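Local coordinates for possible substrate binding protein of ABC transporter system (Rhodopseudomonas palustris, PDB 3N0X) that probably binds a branched-chain amino acid or a related small ligand and delivers it to an ABC importer, at residues M30-A35 and A294-V299; T254-D259 and E267-E272. All coordinates share one frame; numbering follows the deposited sequence.

Both contacts involve the helices around 18-35 in a periplasmic binding protein of the leucine-binding family, one of them through the loop 254-259. Contact 1 joins the end of helix 18-35 to helix 283-302, far apart in sequence. Contact 2 is nested inside the long loop of chain that contact 1 closes, and folds the segment after strand 251-254 back on helix 264-277, the helix just before 283-302. Their centres are about 17 Å apart, yet they touch: Trp268 lies against Met30, Glu33 and Tyr34. Helix 283-302 packs with helix 18-35 on the sheet containing strand 5-11, and helix 264-277 lies against both helices, as expected of a family whose lobes are assembled from separate parts of the chain.

Contact 1. Residues M30-A35 and A294-V299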
loop_
_atom_site.group_PDB
_atom_site.type_symbol
_atom_site.label_atom_id
_atom_site.label_comp_id
_atom_site.label_asym_id
_atom_site.label_seq_id
_atom_site.Cartn_x
_atom_site.Cartn_y
_atom_site.Cartn_z
HETATM N N MSE A 30 -12.618 4.312 13.042
HETATM C CA MSE A 30 -12.148 5.674 13.359
HETATM C C MSE A 30 -12.413 6.647 12.211
HETATM O O MSE A 30 -12.749 7.815 12.445
HETATM C CB MSE A 30 -10.662 5.658 13.737
HETATM C CG MSE A 30 -10.464 5.048 15.091
HETATM SE SE MSE A 30 -8.634 5.108 15.709
HETATM C CE MSE A 30 -8.547 6.989 16.067
ATOM N N GLY A 31 -12.264 6.185 10.966
ATOM C CA GLY A 31 -12.585 7.018 9.840
ATOM C C GLY A 31 -14.059 7.393 9.717
ATOM O O GLY A 31 -14.397 8.533 9.375
ATOM N N LEU A 32 -14.938 6.424 10.011
ATOM C CA LEU A 32 -16.371 6.688 9.976
ATOM C C LEU A 32 -16.755 7.644 11.128
ATOM O O LEU A 32 -17.608 8.531 10.975
ATOM C CB LEU A 32 -17.159 5.377 10.063
ATOM C CG LEU A 32 -17.026 4.415 8.868
ATOM C CD1 LEU A 32 -17.696 3.062 9.165
ATOM C CD2 LEU A 32 -17.662 5.044 7.574
ATOM N N GLU A 33 -16.132 7.432 12.280
ATOM C CA GLU A 33 -16.289 8.336 13.419
ATOM C C GLU A 33 -15.882 9.780 13.014
ATOM O O GLU A 33 -16.615 10.766 13.225
ATOM C CB GLU A 33 -15.449 7.825 14.593
ATOM C CG GLU A 33 -15.335 8.858 15.732
ATOM C CD GLU A 33 -14.375 8.435 16.830
ATOM O OE1 GLU A 33 -13.802 7.320 16.729
ATOM O OE2 GLU A 33 -14.184 9.227 17.794
ATOM N N TYR A 34 -14.696 9.909 12.414
ATOM C CA TYR A 34 -14.210 11.236 11.995
ATOM C C TYR A 34 -15.188 11.873 11.005
ATOM O O TYR A 34 -15.564 13.058 11.151
ATOM C CB TYR A 34 -12.812 11.125 11.376
ATOM C CG TYR A 34 -12.252 12.453 10.927
ATOM C CD1 TYR A 34 -12.459 12.921 9.637
ATOM C CD2 TYR A 34 -11.483 13.206 11.796
ATOM C CE1 TYR A 34 -11.946 14.181 9.247
ATOM C CE2 TYR A 34 -10.955 14.401 11.426
ATOM C CZ TYR A 34 -11.200 14.905 10.179
ATOM O OH TYR A 34 -10.634 16.130 9.887
ATOM N N ALA A 35 -15.586 11.108 9.985
ATOM C CA ALA A 35 -16.392 11.637 8.857
ATOM C C ALA A 35 -17.735 12.112 9.315
ATOM O O ALA A 35 -18.294 13.015 8.696
ATOM C CB ALA A 35 -16.567 10.571 7.792
ATOM N N ALA A 294 -13.623 7.309 1.643
ATOM C CA ALA A 294 -14.110 7.089 0.287
ATOM C C ALA A 294 -15.624 6.773 0.284
ATOM O O ALA A 294 -16.388 7.336 -0.494
ATOM C CB ALA A 294 -13.346 5.957 -0.368
ATOM N N VAL A 295 -16.065 5.881 1.172
ATOM C CA VAL A 295 -17.490 5.486 1.219
ATOM C C VAL A 295 -18.362 6.673 1.590
ATOM O O VAL A 295 -19.366 6.937 0.923
ATOM C CB VAL A 295 -17.742 4.294 2.198
ATOM C CG1 VAL A 295 -19.276 4.066 2.378
ATOM C CG2 VAL A 295 -17.043 3.022 1.729
ATOM N N VAL A 296 -18.006 7.424 2.637
ATOM C CA VAL A 296 -18.845 8.510 3.087
ATOM C C VAL A 296 -18.894 9.609 2.014
ATOM O O VAL A 296 -19.957 10.148 1.727
ATOM C CB VAL A 296 -18.376 9.058 4.433
ATOM C CG1 VAL A 296 -19.097 10.390 4.763
ATOM C CG2 VAL A 296 -18.601 8.003 5.525
ATOM N N THR A 297 -17.755 9.930 1.402
ATOM C CA THR A 297 -17.688 10.967 0.384
ATOM C C THR A 297 -18.540 10.550 -0.846
ATOM O O THR A 297 -19.288 11.383 -1.384
ATOM C CB THR A 297 -16.246 11.203 0.003
ATOM O OG1 THR A 297 -15.504 11.574 1.179
ATOM C CG2 THR A 297 -16.116 12.303 -1.044
ATOM N N ALA A 298 -18.477 9.261 -1.213
ATOM C CA ALA A 298 -19.258 8.748 -2.360
ATOM C C ALA A 298 -20.753 8.808 -2.113
ATOM O O ALA A 298 -21.528 9.291 -2.986
ATOM C CB ALA A 298 -18.863 7.327 -2.709
ATOM N N VAL A 299 -21.170 8.350 -0.938
ATOM C CA VAL A 299 -22.611 8.295 -0.632
ATOM C C VAL A 299 -23.171 9.704 -0.499
ATOM O O VAL A 299 -24.272 9.994 -0.995
ATOM C CB VAL A 299 -22.918 7.407 0.615
ATOM C CG1 VAL A 299 -24.380 7.494 1.037
ATOM C CG2 VAL A 299 -22.511 5.952 0.391
#
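With chi1 at 169°, Val296 places CG1 opposite its backbone N and CG2 opposite the carbonyl carbon, and the resulting fork of methyls straddles the methyl of Ala35 on helix 18-35. In Leu32 a chi1 of -66° sets CG opposite the carbonyl carbon; chi2 of 172° then extends CD1 and leaves CD2, the methyl that branches off to the side, to meet Val296, although the CB of Leu32 does not itself aim at the other helix. Leu32 CD2 meets Val296 CG2 at 3.7 Å, the two side chains crossing at a slant. Ala35 CB points toward the other helix and lies 4.0 Å from Val296 CG1 and, equally, 4.0 Å from Val296 CG2. One valine thereby touches two residues three positions apart on the facing helix, with CG2 shared between them.

No hydrogen bond crosses here; the attraction is dispersion and the removal of methyl groups from water. A short side chain suits position 35, where it receives the valine fork directly and lets the CA atoms of Ala35 and Val296 approach to 7.0 Å; leucine suits position 32 because its longer branch spans a wider separation. With three touching residues the interface is small.

This is helix-helix packing over a sheet in an alpha/beta lobe of the periplasmic binding protein fold. Leu32 also packs on Ile7 of strand 5-11 and on Ile47 and Val49 of strand 45-53, and Val295 rests on Ile7 as well. Met30, Glu33 and Tyr34 turn instead to helix 264-277, where Glu33 forms a salt bridge with Arg276.

Contact 2. Residues T254-D259 and E267-E272; sequences TYYYYD and EWLVTE
Val270 CG2 faces both Tyr256 and Tyr258, and meets each in a different way, where the chain leaving strand 251-254 folds back on helix 264-277. Tyr256 points its ring lengthwise at the helix, so that the phenol end does the touching: its OH is 4.1 Å from Val270 CG2 and 4.2 Å from Leu269 CD2, and its side chain crosses both aliphatic ones at an angle. Its CG lies opposite the backbone N, chi1 -174°, which extends the ring away from its own main chain and toward helix 264-277.

Tyr258, which has two conformers, behaves otherwise. In the conformer described, chi1 is 63°, its CG sits between the backbone N and the carbonyl carbon, and the ring folds beside its own backbone. What it offers Val270 in this copy is the base of the side chain and the peptide: Tyr258 CB is 4.1 Å from Val270 CG2, and Tyr258 O is 3.6 Å from the same methyl. The other methyl, CG1, approaches the ring of Tyr258 obliquely.

Valine suits this place because its two methyls diverge at CB, close to the helix backbone, and can reach a peptide and a ring without a long side chain. Tyrosine suits position 256 because its rigid ring sets the hydroxyl beside the Asn266 amide while its phenol end still packs on Leu269 and Val270.

No hydrogen bond joins the two segments directly. Asn266, just before 267-272, supplies the polar link: its OD1 pairs with the hydroxyl of Tyr256 and its ND2 with the carbonyl of Tyr258. The amide thus satisfies the polar atoms that the loop brings to the helix, while the methyls of Val270 and Leu269 pack around them.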
loop_
_atom_site.group_PDB
_atom_site.type_symbol
_atom_site.label_atom_id
_atom_site.label_comp_id
_atom_site.label_asym_id
_atom_site.label_seq_id
_atom_site.Cartn_x
_atom_site.Cartn_y
_atom_site.Cartn_z
ATOM N N THR A 254 7.830 5.012 0.994
ATOM C CA THR A 254 6.831 4.285 1.755
ATOM C C THR A 254 5.405 4.774 1.506
ATOM O O THR A 254 5.151 5.941 1.185
ATOM C CB THR A 254 7.155 4.321 3.285
ATOM O OG1 THR A 254 6.375 3.300 3.950
ATOM C CG2 THR A 254 6.952 5.725 3.896
ATOM N N TYR A 255 4.468 3.855 1.705
ATOM C CA TYR A 255 3.040 4.165 1.634
ATOM C C TYR A 255 2.604 5.078 2.793
ATOM O O TYR A 255 1.718 5.914 2.640
ATOM C CB TYR A 255 2.267 2.818 1.695
ATOM C CG TYR A 255 0.781 2.894 2.039
ATOM C CD1 TYR A 255 -0.176 3.360 1.132
ATOM C CD2 TYR A 255 0.343 2.454 3.250
ATOM C CE1 TYR A 255 -1.530 3.394 1.460
ATOM C CE2 TYR A 255 -0.987 2.548 3.604
ATOM C CZ TYR A 255 -1.930 2.975 2.694
ATOM O OH TYR A 255 -3.266 3.000 3.044
ATOM N N TYR A 256 3.187 4.874 3.961
ATOM C CA TYR A 256 2.775 5.560 5.174
ATOM C C TYR A 256 3.817 5.410 6.278
ATOM O O TYR A 256 4.502 4.399 6.371
ATOM C CB TYR A 256 1.441 5.004 5.685
ATOM C CG TYR A 256 0.826 5.746 6.882
ATOM C CD1 TYR A 256 0.157 6.969 6.731
ATOM C CD2 TYR A 256 0.879 5.192 8.159
ATOM C CE1 TYR A 256 -0.418 7.601 7.833
ATOM C CE2 TYR A 256 0.315 5.808 9.246
ATOM C CZ TYR A 256 -0.310 7.044 9.076
ATOM O OH TYR A 256 -0.867 7.636 10.190
ATOM N N TYR A 257 3.930 6.444 7.105
ATOM C CA TYR A 257 4.607 6.385 8.416
ATOM C C TYR A 257 3.870 7.431 9.233
ATOM O O TYR A 257 3.693 8.541 8.760
ATOM C CB TYR A 257 6.118 6.642 8.324
ATOM C CG TYR A 257 6.795 6.594 9.662
ATOM C CD1 TYR A 257 7.078 5.381 10.256
ATOM C CD2 TYR A 257 7.120 7.745 10.343
ATOM C CE1 TYR A 257 7.687 5.323 11.500
ATOM C CE2 TYR A 257 7.738 7.715 11.564
ATOM C CZ TYR A 257 8.005 6.507 12.150
ATOM O OH TYR A 257 8.582 6.496 13.398
ATOM N N TYR A 258 3.431 7.069 10.430
ATOM C CA TYR A 258 2.511 7.913 11.192
ATOM C C TYR A 258 2.946 9.366 11.347
ATOM O O TYR A 258 2.108 10.260 11.327
ATOM C CB TYR A 258 2.197 7.303 12.566
ATOM C CG TYR A 258 3.369 7.159 13.516
ATOM C CD1 TYR A 258 4.227 6.068 13.437
ATOM C CD2 TYR A 258 3.590 8.094 14.514
ATOM C CE1 TYR A 258 5.306 5.926 14.330
ATOM C CE2 TYR A 258 4.657 7.961 15.410
ATOM C CZ TYR A 258 5.512 6.879 15.310
ATOM O OH TYR A 258 6.593 6.772 16.193
ATOM N N ASP A 259 4.246 9.599 11.537
ATOM C CA ASP A 259 4.716 10.941 11.880
ATOM C C ASP A 259 5.023 11.765 10.652
ATOM O O ASP A 259 5.397 12.923 10.780
ATOM C CB ASP A 259 5.950 10.884 12.801
ATOM C CG ASP A 259 6.159 12.176 13.623
ATOM O OD1 ASP A 259 5.172 12.716 14.151
ATOM O OD2 ASP A 259 7.324 12.620 13.781
ATOM N N GLU A 267 -3.446 14.132 11.964
ATOM C CA GLU A 267 -3.215 14.668 13.308
ATOM C C GLU A 267 -4.183 14.062 14.314
ATOM O O GLU A 267 -3.765 13.566 15.364
ATOM C CB GLU A 267 -3.294 16.208 13.280
ATOM C CG GLU A 267 -3.366 16.914 14.628
ATOM C CD GLU A 267 -2.055 17.041 15.345
ATOM O OE1 GLU A 267 -1.001 16.624 14.796
ATOM O OE2 GLU A 267 -2.100 17.577 16.494
ATOM N N TRP A 268 -5.464 14.068 13.970
ATOM C CA TRP A 268 -6.494 13.476 14.829
ATOM C C TRP A 268 -6.269 11.966 14.996
ATOM O O TRP A 268 -6.288 11.422 16.108
ATOM C CB TRP A 268 -7.898 13.782 14.268
ATOM C CG TRP A 268 -8.970 13.228 15.145
ATOM C CD1 TRP A 268 -9.463 13.793 16.295
ATOM C CD2 TRP A 268 -9.677 12.005 14.971
ATOM N NE1 TRP A 268 -10.416 12.981 16.851
ATOM C CE2 TRP A 268 -10.576 11.875 16.055
ATOM C CE3 TRP A 268 -9.620 10.989 14.023
ATOM C CZ2 TRP A 268 -11.412 10.772 16.204
ATOM C CZ3 TRP A 268 -10.462 9.889 14.172
ATOM C CH2 TRP A 268 -11.354 9.796 15.243
ATOM N N LEU A 269 -6.021 11.296 13.886
ATOM C CA LEU A 269 -5.847 9.842 13.906
ATOM C C LEU A 269 -4.684 9.445 14.813
ATOM O O LEU A 269 -4.850 8.564 15.663
ATOM C CB LEU A 269 -5.633 9.330 12.498
ATOM C CG LEU A 269 -5.256 7.825 12.449
ATOM C CD1 LEU A 269 -6.316 6.908 13.015
ATOM C CD2 LEU A 269 -4.958 7.462 10.983
ATOM N N VAL A 270 -3.548 10.101 14.642
ATOM C CA VAL A 270 -2.367 9.788 15.432
ATOM C C VAL A 270 -2.626 10.058 16.920
ATOM O O VAL A 270 -2.354 9.219 17.797
ATOM C CB VAL A 270 -1.102 10.490 14.909
ATOM C CG1 VAL A 270 0.043 10.258 15.942
ATOM C CG2 VAL A 270 -0.722 9.946 13.535
ATOM N N THR A 271 -3.166 11.222 17.235
ATOM C CA THR A 271 -3.382 11.586 18.625
ATOM C C THR A 271 -4.380 10.673 19.317
ATOM O O THR A 271 -4.144 10.157 20.437
ATOM C CB THR A 271 -3.835 13.027 18.705
ATOM O OG1 THR A 271 -2.786 13.862 18.199
ATOM C CG2 THR A 271 -4.148 13.430 20.152
ATOM N N GLU A 272 -5.489 10.402 18.641
ATOM C CA GLU A 272 -6.530 9.596 19.245
ATOM C C GLU A 272 -6.152 8.131 19.313
ATOM O O GLU A 272 -6.508 7.435 20.249
ATOM C CB GLU A 272 -7.832 9.799 18.474
ATOM C CG GLU A 272 -9.032 9.363 19.228
ATOM C CD GLU A 272 -9.243 10.078 20.577
ATOM O OE1 GLU A 272 -9.062 11.311 20.668
ATOM O OE2 GLU A 272 -9.611 9.381 21.529
#